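Local coordinates for protein alpha-1,3-glucanase (Paenibacillus glycanilyticus, PDB 6K0P) that probably hydrolyses alpha-1,3-glucan as a glycoside hydrolase family 87 enzyme, and binds the alpha-1,3-linked disaccharide nigerose through its catalytic domain, at residues S251-G256 and W274-N279; I278-G283 and T328-I333; P284-D289 and F306-W311. The protein carries 1 engineered substitution. All blocks are in the same frame, centred on the assembly; numbering follows the deposited sequence.

Interaction 1: residues S251-G256 and W274-N279; sequences SNTDVG and WGNYIN. With SO4 (sulfate ion), chain H.
N252 lies across Y277 where two loops from successive coils of the catalytic domain's right-handed parallel beta-helix come together, one following strand 242-245, the other strand 271-274. N252 CA sits over the tyrosine face, 3.6 Å from the ring centroid, a CH-pi contact. The phenol reaches on past it, and a water links its OH to N252 O. N252 has a left-handed backbone conformation (phi 61°), which asparagine tolerates better than most residues with a side chain. Its CG stands beside the backbone N (chi1 -54°), which brings the amide down along the ring with the two planes only 18° apart. From there N252 OD1 accepts I278 N at 2.8 Å, nearly along the C=O axis. N252 ND2 donates to N279 OD1 at 3.0 Å, coming from above the carbonyl plane of an amide turned almost perpendicular to its own; N279 OD1 is also bonded by N124. Another asparagine, N276, holds the backbone: its O takes N252 N at 3.0 Å, and its OD1 takes T253 N at 2.9 Å. N276 ND2 is bonded to P247 O; its bond to T253 OG1 is less certain, since T253 is modelled in two conformers. At the exposed end S251, also modelled in two conformers, meets a sulfate, probably from the crystallisation liquor, in the one given. Asparagine suits these places because it carries a donor and an acceptor on one short arm. The backbone N-H at one end of the N252 amide and the carbonyl oxygen at the other fix its orientation: a flipped amide would set N-H against N-H.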
loop_
_atom_site.group_PDB
_atom_site.type_symbol
_atom_site.label_atom_id
_atom_site.label_comp_id
_atom_site.label_asym_id
_atom_site.label_seq_id
_atom_site.Cartn_x
_atom_site.Cartn_y
_atom_site.Cartn_z
ATOM N N SER A 251 -12.728 1.215 19.641
ATOM C CA SER A 251 -12.529 0.799 18.263
ATOM C C SER A 251 -13.039 1.870 17.311
ATOM O O SER A 251 -14.080 2.500 17.546
ATOM C CB SER A 251 -13.197 -0.548 17.958
ATOM O OG SER A 251 -14.603 -0.425 17.950
ATOM N N ASN A 252 -12.278 2.085 16.236
ATOM C CA ASN A 252 -12.694 2.942 15.123
ATOM C C ASN A 252 -12.932 4.389 15.542
ATOM O O ASN A 252 -13.901 5.005 15.105
ATOM C CB ASN A 252 -13.948 2.397 14.424
ATOM C CG ASN A 252 -13.800 0.953 13.974
ATOM O OD1 ASN A 252 -12.696 0.437 13.822
ATOM N ND2 ASN A 252 -14.927 0.290 13.757
ATOM N N THR A 253 -12.051 4.952 16.373
ATOM C CA THR A 253 -12.150 6.349 16.798
ATOM C C THR A 253 -11.407 7.236 15.803
ATOM O O THR A 253 -10.251 6.951 15.473
ATOM C CB THR A 253 -11.518 6.534 18.183
ATOM O OG1 THR A 253 -11.792 5.399 19.015
ATOM C CG2 THR A 253 -12.074 7.784 18.858
ATOM N N ASP A 254 -12.054 8.306 15.347
ATOM C CA ASP A 254 -11.496 9.222 14.352
ATOM C C ASP A 254 -10.590 10.196 15.089
ATOM O O ASP A 254 -11.059 11.173 15.680
ATOM C CB ASP A 254 -12.643 9.950 13.660
ATOM C CG ASP A 254 -12.205 10.763 12.446
ATOM O OD1 ASP A 254 -11.101 10.536 11.899
ATOM O OD2 ASP A 254 -13.005 11.642 12.030
ATOM N N VAL A 255 -9.288 9.914 15.090
ATOM C CA VAL A 255 -8.320 10.684 15.854
ATOM C C VAL A 255 -7.136 10.998 14.956
ATOM O O VAL A 255 -6.957 10.397 13.894
ATOM C CB VAL A 255 -7.871 9.953 17.141
ATOM C CG1 VAL A 255 -9.085 9.670 18.023
ATOM C CG2 VAL A 255 -7.135 8.661 16.792
ATOM N N GLY A 256 -6.339 11.980 15.373
ATOM C CA GLY A 256 -5.188 12.373 14.590
ATOM C C GLY A 256 -5.104 13.876 14.491
ATOM O O GLY A 256 -5.366 14.568 15.476
ATOM N N TRP A 274 -0.623 5.024 15.935
ATOM C CA TRP A 274 -1.161 3.678 16.088
ATOM C C TRP A 274 -2.661 3.815 16.316
ATOM O O TRP A 274 -3.105 4.102 17.432
ATOM C CB TRP A 274 -0.443 2.973 17.243
ATOM C CG TRP A 274 0.995 2.752 16.876
ATOM C CD1 TRP A 274 2.051 3.591 17.128
ATOM C CD2 TRP A 274 1.517 1.659 16.124
ATOM N NE1 TRP A 274 3.206 3.070 16.587
ATOM C CE2 TRP A 274 2.903 1.883 15.967
ATOM C CE3 TRP A 274 0.949 0.509 15.569
ATOM C CZ2 TRP A 274 3.728 0.997 15.271
ATOM C CZ3 TRP A 274 1.772 -0.374 14.878
ATOM C CH2 TRP A 274 3.145 -0.126 14.742
ATOM N N GLY A 275 -3.437 3.641 15.252
ATOM C CA GLY A 275 -4.869 3.807 15.328
ATOM C C GLY A 275 -5.543 2.628 15.991
ATOM O O GLY A 275 -4.928 1.625 16.352
ATOM N N ASN A 276 -6.857 2.757 16.161
ATOM C CA ASN A 276 -7.640 1.681 16.758
ATOM C C ASN A 276 -8.748 1.189 15.833
ATOM O O ASN A 276 -9.705 0.552 16.291
ATOM C CB ASN A 276 -8.181 2.091 18.129
ATOM C CG ASN A 276 -9.173 3.230 18.042
ATOM O OD1 ASN A 276 -9.544 3.663 16.950
ATOM N ND2 ASN A 276 -9.602 3.731 19.206
ATOM N N TYR A 277 -8.641 1.461 14.533
ATOM C CA TYR A 277 -9.606 0.908 13.596
ATOM C C TYR A 277 -9.393 -0.591 13.480
ATOM O O TYR A 277 -8.256 -1.070 13.423
ATOM C CB TYR A 277 -9.504 1.582 12.217
ATOM C CG TYR A 277 -10.241 2.901 12.199
ATOM C CD1 TYR A 277 -9.621 4.062 12.647
ATOM C CD2 TYR A 277 -11.570 2.980 11.782
ATOM C CE1 TYR A 277 -10.293 5.279 12.662
ATOM C CE2 TYR A 277 -12.258 4.196 11.805
ATOM C CZ TYR A 277 -11.607 5.337 12.244
ATOM O OH TYR A 277 -12.254 6.560 12.287
ATOM N N ILE A 278 -10.504 -1.328 13.496
ATOM C CA ILE A 278 -10.507 -2.763 13.251
ATOM C C ILE A 278 -11.294 -3.123 12.008
ATOM O O ILE A 278 -11.402 -4.308 11.674
ATOM C CB ILE A 278 -10.999 -3.555 14.475
ATOM C CG1 ILE A 278 -12.411 -3.109 14.866
ATOM C CG2 ILE A 278 -10.021 -3.366 15.632
ATOM C CD1 ILE A 278 -13.047 -3.976 15.947
ATOM N N ASN A 279 -11.861 -2.136 11.327
ATOM C CA ASN A 279 -12.510 -2.336 10.041
ATOM C C ASN A 279 -12.587 -0.984 9.353
ATOM O O ASN A 279 -12.324 0.061 9.956
ATOM C CB ASN A 279 -13.907 -2.975 10.186
ATOM C CG ASN A 279 -14.833 -2.153 11.060
ATOM O OD1 ASN A 279 -14.885 -2.343 12.276
ATOM N ND2 ASN A 279 -15.561 -1.223 10.447
HETATM S S SO4 H . -15.905 1.255 21.372
HETATM O O1 SO4 H . -16.202 0.298 20.310
HETATM O O2 SO4 H . -15.159 2.386 20.830
HETATM O O3 SO4 H . -17.187 1.720 21.925
HETATM O O4 SO4 H . -15.144 0.594 22.436
HETATM O O HOH W 1 -14.861 6.302 13.001
HETATM O O HOH W 2 -7.775 5.390 15.230
#

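Interaction 2: residues I278-G283 and T328-I333; sequences INRVDG and TFAAGI. Engineered in segment 328-333: A331 (natural residue Asp). With GLC (alpha-D-glucopyranose), chain B.
F329 and A330 pack against I278, N279 and R280 in a buried van der Waals contact that no hydrogen bond crosses. It joins the loop between strands 271-274 and 286-289 to the loop between strands 319-326 and 333-336, on the edge of a glycan pocket of the beta-helix. The F329 ring lies against backbone rather than side chains. N279 N stands over one face toward the rim, F329 CD1 meets N279 CA at 3.5 Å, and F329 CE1 comes equally near I278 O. A broad flat ring suits this place because it can cover three consecutive residues of loop; N279 O is buried here with no partner in the model.

R280 then carries the contact to the sugar. Its CG lies opposite the backbone N (chi1 -179°) and the chain stays extended to NE, which carries it past F329 O, approached by R280 CD to 3.4 Å, and brings the guanidinium alongside A330. The methyl of A330 rests over the centre of the guanidinium, with R280 NE 3.6 Å from A330 CB; a small residue lets the flat group lie this close. In the guanidinium plane, R280 NE donates to the syn lone pair of D282 OD1 at 2.9 Å, a salt bridge within the loop. R280 NH2 donates to O5 of the chain B glucose at 3.1 Å, and that sugar's O6 donates to D282 OD1 at 2.7 Å. A331, next to A330, is an engineered replacement of the natural aspartate. R280 NH1 forms a salt bridge with D354, and Y122 bonds D282 OD2. Each guanidinium nitrogen therefore has its own polar partner while a methyl covers one face, which fixes the rotation of the group that presents NH2 to the sugar ring.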
loop_
_atom_site.group_PDB
_atom_site.type_symbol
_atom_site.label_atom_id
_atom_site.label_comp_id
_atom_site.label_asym_id
_atom_site.label_seq_id
_atom_site.Cartn_x
_atom_site.Cartn_y
_atom_site.Cartn_z
ATOM N N ILE A 278 -10.504 -1.328 13.496
ATOM C CA ILE A 278 -10.507 -2.763 13.251
ATOM C C ILE A 278 -11.294 -3.123 12.008
ATOM O O ILE A 278 -11.402 -4.308 11.674
ATOM C CB ILE A 278 -10.999 -3.555 14.475
ATOM C CG1 ILE A 278 -12.411 -3.109 14.866
ATOM C CG2 ILE A 278 -10.021 -3.366 15.632
ATOM C CD1 ILE A 278 -13.047 -3.976 15.947
ATOM N N ASN A 279 -11.861 -2.136 11.327
ATOM C CA ASN A 279 -12.510 -2.336 10.041
ATOM C C ASN A 279 -12.587 -0.984 9.353
ATOM O O ASN A 279 -12.324 0.061 9.956
ATOM C CB ASN A 279 -13.907 -2.975 10.186
ATOM C CG ASN A 279 -14.833 -2.153 11.060
ATOM O OD1 ASN A 279 -14.885 -2.343 12.276
ATOM N ND2 ASN A 279 -15.561 -1.223 10.447
ATOM N N ARG A 280 -12.952 -1.021 8.079
ATOM C CA ARG A 280 -13.086 0.186 7.283
ATOM C C ARG A 280 -14.379 0.904 7.636
ATOM O O ARG A 280 -15.421 0.268 7.846
ATOM C CB ARG A 280 -13.101 -0.197 5.804
ATOM C CG ARG A 280 -13.216 0.961 4.842
ATOM C CD ARG A 280 -13.067 0.453 3.414
ATOM N NE ARG A 280 -13.248 1.527 2.447
ATOM C CZ ARG A 280 -12.865 1.460 1.176
ATOM N NH1 ARG A 280 -12.273 0.369 0.718
ATOM N NH2 ARG A 280 -13.063 2.491 0.360
ATOM N N VAL A 281 -14.297 2.231 7.702
ATOM C CA VAL A 281 -15.453 3.115 7.817
ATOM C C VAL A 281 -15.236 4.243 6.821
ATOM O O VAL A 281 -14.144 4.818 6.766
ATOM C CB VAL A 281 -15.595 3.678 9.245
ATOM C CG1 VAL A 281 -16.880 4.511 9.372
ATOM C CG2 VAL A 281 -15.578 2.550 10.278
ATOM N N ASP A 282 -16.255 4.552 6.025
ATOM C CA ASP A 282 -16.116 5.544 4.968
ATOM C C ASP A 282 -16.629 6.891 5.462
ATOM O O ASP A 282 -17.829 7.046 5.739
ATOM C CB ASP A 282 -16.843 5.113 3.695
ATOM C CG ASP A 282 -16.221 3.886 3.054
ATOM O OD1 ASP A 282 -15.014 3.641 3.249
ATOM O OD2 ASP A 282 -16.944 3.169 2.341
ATOM N N GLY A 283 -15.724 7.856 5.547
ATOM C CA GLY A 283 -16.008 9.163 6.087
ATOM C C GLY A 283 -14.913 9.554 7.053
ATOM O O GLY A 283 -13.949 10.231 6.693
ATOM N N THR A 328 -3.644 -0.519 6.880
ATOM C CA THR A 328 -4.774 0.403 6.900
ATOM C C THR A 328 -6.010 -0.277 6.324
ATOM O O THR A 328 -5.939 -1.324 5.670
ATOM C CB THR A 328 -4.485 1.690 6.116
ATOM O OG1 THR A 328 -4.248 1.376 4.737
ATOM C CG2 THR A 328 -3.258 2.416 6.669
ATOM N N PHE A 329 -7.163 0.336 6.567
ATOM C CA PHE A 329 -8.413 -0.293 6.167
ATOM C C PHE A 329 -8.964 0.209 4.844
ATOM O O PHE A 329 -9.900 -0.399 4.314
ATOM C CB PHE A 329 -9.425 -0.256 7.318
ATOM C CG PHE A 329 -9.006 -1.144 8.446
ATOM C CD1 PHE A 329 -9.357 -2.488 8.449
ATOM C CD2 PHE A 329 -8.160 -0.673 9.436
ATOM C CE1 PHE A 329 -8.920 -3.330 9.454
ATOM C CE2 PHE A 329 -7.715 -1.514 10.449
ATOM C CZ PHE A 329 -8.099 -2.842 10.451
ATOM N N ALA A 330 -8.374 1.262 4.284
ATOM C CA ALA A 330 -8.653 1.674 2.916
ATOM C C ALA A 330 -7.372 2.219 2.296
ATOM O O ALA A 330 -6.278 1.752 2.630
ATOM C CB ALA A 330 -9.811 2.677 2.855
ATOM N N ALA A 331 -7.493 3.212 1.413
ATOM C CA ALA A 331 -6.349 3.718 0.662
ATOM C C ALA A 331 -5.268 4.277 1.586
ATOM O O ALA A 331 -5.545 4.756 2.686
ATOM C CB ALA A 331 -6.808 4.816 -0.306
ATOM N N GLY A 332 -4.018 4.219 1.130
ATOM C CA GLY A 332 -2.920 4.793 1.902
ATOM C C GLY A 332 -2.876 6.308 1.781
ATOM O O GLY A 332 -3.162 7.039 2.739
ATOM N N ILE A 333 -2.510 6.788 0.594
ATOM C CA ILE A 333 -2.571 8.208 0.257
ATOM C C ILE A 333 -3.355 8.339 -1.035
ATOM O O ILE A 333 -3.040 7.665 -2.024
ATOM C CB ILE A 333 -1.179 8.841 0.071
ATOM C CG1 ILE A 333 -0.363 8.794 1.366
ATOM C CG2 ILE A 333 -1.330 10.282 -0.413
ATOM C CD1 ILE A 333 1.071 9.300 1.205
HETATM C C1 GLC B . -14.784 5.757 -0.196
HETATM C C2 GLC B . -15.380 7.131 0.039
HETATM C C3 GLC B . -14.277 8.099 0.402
HETATM C C4 GLC B . -13.466 7.566 1.576
HETATM C C5 GLC B . -12.901 6.218 1.220
HETATM C C6 GLC B . -12.207 5.539 2.390
HETATM O O1 GLC B . -14.044 5.860 -1.365
HETATM O O2 GLC B . -16.089 7.504 -1.147
HETATM O O3 GLC B . -14.891 9.281 0.884
HETATM O O4 GLC B . -12.398 8.422 1.893
HETATM O O5 GLC B . -13.948 5.375 0.854
HETATM O O6 GLC B . -12.983 5.418 3.548
#

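Interaction 3: residues P284-D289 and F306-W311; sequences PGKFID and FVCLYW. With GLC (alpha-D-glucopyranose), chain B; GLC (alpha-D-glucopyranose), chain C.
K286 reaches along C308 and W311 to a bound disaccharide. Its CB lies near C308 O, and K286 CG rests on C308 CB at 3.8 Å. A sharp bend at the second torsion (chi2 94°) then swings the chain along W311, where K286 CE touches W311 CB at 3.8 Å. At the tip, K286 NZ donates to O4 of the chain B glucose at 2.9 Å and to G283 O. It also stands over the indole, 5.0 Å from the centroid of the five-membered ring of W311, a cation-pi contact.

The backbones beneath are neighbouring coils of the right-handed parallel beta-helix, paired in register where K286 bridges C308. F287 N donates to C308 O at 3.0 Å, and I288 N to L309 O. G285 O takes both V307 N and C308 N from the same face of its plane; glycine fits here because a CB would run into V307 CG2 and the backbone phi is positive. On the side away from the sugar, F287 CB sits over the centre of the F306 ring, 3.9 Å from its centroid, while L309 CD1 meets the F287 ring at its edge.

W311 presents one indole face to O4 of the chain B glucose and C1 of the chain C glucose, which the first sugar's O3 joins in an alpha-1,3 link. A leucine here would probably deprive both sugars of their flat platform and leave the lysine ammonium without its pi partner. The W311 side chain also packs on N334 and T336 of the next coil.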
loop_
_atom_site.group_PDB
_atom_site.type_symbol
_atom_site.label_atom_id
_atom_site.label_comp_id
_atom_site.label_asym_id
_atom_site.label_seq_id
_atom_site.Cartn_x
_atom_site.Cartn_y
_atom_site.Cartn_z
ATOM N N PRO A 284 -15.031 9.105 8.297
ATOM C CA PRO A 284 -13.957 9.306 9.274
ATOM C C PRO A 284 -12.802 8.352 8.998
ATOM O O PRO A 284 -12.885 7.457 8.161
ATOM C CB PRO A 284 -14.640 8.939 10.598
ATOM C CG PRO A 284 -15.650 7.904 10.213
ATOM C CD PRO A 284 -16.176 8.374 8.874
ATOM N N GLY A 285 -11.707 8.555 9.723
ATOM C CA GLY A 285 -10.650 7.563 9.774
ATOM C C GLY A 285 -9.353 7.897 9.073
ATOM O O GLY A 285 -8.480 7.023 8.987
ATOM N N LYS A 286 -9.181 9.115 8.576
ATOM C CA LYS A 286 -7.896 9.509 8.016
ATOM C C LYS A 286 -7.045 10.081 9.140
ATOM O O LYS A 286 -7.517 10.923 9.913
ATOM C CB LYS A 286 -8.077 10.546 6.906
ATOM C CG LYS A 286 -8.765 9.990 5.669
ATOM C CD LYS A 286 -10.274 10.230 5.683
ATOM C CE LYS A 286 -10.875 9.785 4.361
ATOM N NZ LYS A 286 -12.345 10.059 4.295
ATOM N N PHE A 287 -5.801 9.602 9.257
ATOM C CA PHE A 287 -4.951 10.095 10.340
ATOM C C PHE A 287 -4.770 11.606 10.252
ATOM O O PHE A 287 -4.852 12.310 11.267
ATOM C CB PHE A 287 -3.593 9.388 10.354
ATOM C CG PHE A 287 -2.598 10.022 11.294
ATOM C CD1 PHE A 287 -2.870 10.109 12.656
ATOM C CD2 PHE A 287 -1.404 10.530 10.822
ATOM C CE1 PHE A 287 -1.963 10.707 13.517
ATOM C CE2 PHE A 287 -0.482 11.118 11.683
ATOM C CZ PHE A 287 -0.767 11.212 13.025
ATOM N N ILE A 288 -4.539 12.123 9.051
ATOM C CA ILE A 288 -4.428 13.557 8.814
ATOM C C ILE A 288 -5.572 13.967 7.900
ATOM O O ILE A 288 -5.725 13.416 6.800
ATOM C CB ILE A 288 -3.076 13.935 8.189
ATOM C CG1 ILE A 288 -1.935 13.663 9.169
ATOM C CG2 ILE A 288 -3.076 15.412 7.763
ATOM C CD1 ILE A 288 -0.560 13.624 8.503
ATOM N N ASP A 289 -6.376 14.925 8.356
ATOM C CA ASP A 289 -7.311 15.644 7.508
ATOM C C ASP A 289 -6.696 16.988 7.155
ATOM O O ASP A 289 -6.057 17.634 7.993
ATOM C CB ASP A 289 -8.628 15.891 8.247
ATOM C CG ASP A 289 -9.334 14.611 8.628
ATOM O OD1 ASP A 289 -9.627 13.810 7.727
ATOM O OD2 ASP A 289 -9.595 14.420 9.828
ATOM N N PHE A 306 -5.414 3.011 10.718
ATOM C CA PHE A 306 -6.380 4.020 10.314
ATOM C C PHE A 306 -7.046 3.554 9.030
ATOM O O PHE A 306 -6.650 2.551 8.426
ATOM C CB PHE A 306 -5.694 5.385 10.121
ATOM C CG PHE A 306 -5.257 6.010 11.417
ATOM C CD1 PHE A 306 -4.018 5.704 11.971
ATOM C CD2 PHE A 306 -6.102 6.868 12.106
ATOM C CE1 PHE A 306 -3.622 6.264 13.180
ATOM C CE2 PHE A 306 -5.711 7.430 13.313
ATOM C CZ PHE A 306 -4.473 7.127 13.853
ATOM N N VAL A 307 -8.083 4.284 8.617
ATOM C CA VAL A 307 -8.673 4.016 7.312
ATOM C C VAL A 307 -7.712 4.449 6.208
ATOM O O VAL A 307 -7.413 3.679 5.287
ATOM C CB VAL A 307 -10.067 4.661 7.196
ATOM C CG1 VAL A 307 -10.681 4.363 5.822
ATOM C CG2 VAL A 307 -10.977 4.116 8.297
ATOM N N CYS A 308 -7.155 5.662 6.326
ATOM C CA CYS A 308 -6.133 6.145 5.403
ATOM C C CYS A 308 -5.112 6.960 6.177
ATOM O O CYS A 308 -5.388 7.435 7.284
ATOM C CB CYS A 308 -6.696 7.111 4.344
ATOM S SG CYS A 308 -8.179 6.554 3.498
ATOM N N LEU A 309 -3.942 7.170 5.556
ATOM C CA LEU A 309 -3.054 8.231 6.031
ATOM C C LEU A 309 -3.616 9.598 5.671
ATOM O O LEU A 309 -3.776 10.461 6.539
ATOM C CB LEU A 309 -1.632 8.068 5.480
ATOM C CG LEU A 309 -0.711 9.287 5.708
ATOM C CD1 LEU A 309 -0.657 9.696 7.189
ATOM C CD2 LEU A 309 0.708 9.036 5.179
ATOM N N TYR A 310 -3.936 9.812 4.394
ATOM C CA TYR A 310 -4.351 11.130 3.935
ATOM C C TYR A 310 -5.174 10.988 2.663
ATOM O O TYR A 310 -4.842 10.181 1.784
ATOM C CB TYR A 310 -3.139 12.033 3.671
ATOM C CG TYR A 310 -3.543 13.428 3.266
ATOM C CD1 TYR A 310 -4.119 14.296 4.186
ATOM C CD2 TYR A 310 -3.382 13.868 1.960
ATOM C CE1 TYR A 310 -4.514 15.576 3.822
ATOM C CE2 TYR A 310 -3.758 15.149 1.594
ATOM C CZ TYR A 310 -4.332 15.990 2.523
ATOM O OH TYR A 310 -4.736 17.255 2.143
ATOM N N TRP A 311 -6.235 11.797 2.569
ATOM C CA TRP A 311 -7.152 11.821 1.430
ATOM C C TRP A 311 -7.294 13.291 1.055
ATOM O O TRP A 311 -8.129 14.004 1.622
ATOM C CB TRP A 311 -8.487 11.210 1.826
ATOM C CG TRP A 311 -9.473 11.061 0.708
ATOM C CD1 TRP A 311 -10.208 12.056 0.114
ATOM C CD2 TRP A 311 -9.857 9.842 0.072
ATOM N NE1 TRP A 311 -11.019 11.523 -0.864
ATOM C CE2 TRP A 311 -10.819 10.168 -0.913
ATOM C CE3 TRP A 311 -9.470 8.507 0.225
ATOM C CZ2 TRP A 311 -11.406 9.202 -1.730
ATOM C CZ3 TRP A 311 -10.056 7.547 -0.579
ATOM C CH2 TRP A 311 -11.013 7.901 -1.553
HETATM C C1 GLC B . -14.784 5.757 -0.196
HETATM C C2 GLC B . -15.380 7.131 0.039
HETATM C C3 GLC B . -14.277 8.099 0.402
HETATM C C4 GLC B . -13.466 7.566 1.576
HETATM C C5 GLC B . -12.901 6.218 1.220
HETATM C C6 GLC B . -12.207 5.539 2.390
HETATM O O1 GLC B . -14.044 5.860 -1.365
HETATM O O2 GLC B . -16.089 7.504 -1.147
HETATM O O3 GLC B . -14.891 9.281 0.884
HETATM O O4 GLC B . -12.398 8.422 1.893
HETATM O O5 GLC B . -13.948 5.375 0.854
HETATM O O6 GLC B . -12.983 5.418 3.548
HETATM C C1 GLC C . -14.239 10.518 0.406
HETATM C C2 GLC C . -14.841 11.719 1.127
HETATM C C3 GLC C . -16.231 11.985 0.558
HETATM C C4 GLC C . -16.165 12.149 -0.959
HETATM C C5 GLC C . -15.464 10.936 -1.575
HETATM C C6 GLC C . -15.320 11.028 -3.095
HETATM O O2 GLC C . -14.933 11.432 2.509
HETATM O O3 GLC C . -16.803 13.125 1.165
HETATM O O4 GLC C . -17.474 12.273 -1.476
HETATM O O5 GLC C . -14.183 10.779 -0.988
HETATM O O6 GLC C . -14.620 12.202 -3.457
HETATM O O HOH W 3 -7.443 13.266 4.765
#

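In the fold
Interactions 2 and 3 are buried and both touch the chain B glucose; interaction 1 is partly buried and ends at solvent, though it shares I278 and N279 with interaction 2. Chemistry follows position. Polar loop meets polar loop in interaction 1, through asparagine amides; interaction 2 relies on packing across loops, with its charges turned to the sugar; interaction 3 pairs the coil backbones in parallel and adds apolar packing round F287 and F306. The three interlock: D254 OD1 probably bonds G285 N, while A330 N and G332 O probably bond V307 O and L309 N. Interaction 3 is thus joined to both of the others, and R280, D282, K286 and W311 meet round one disaccharide.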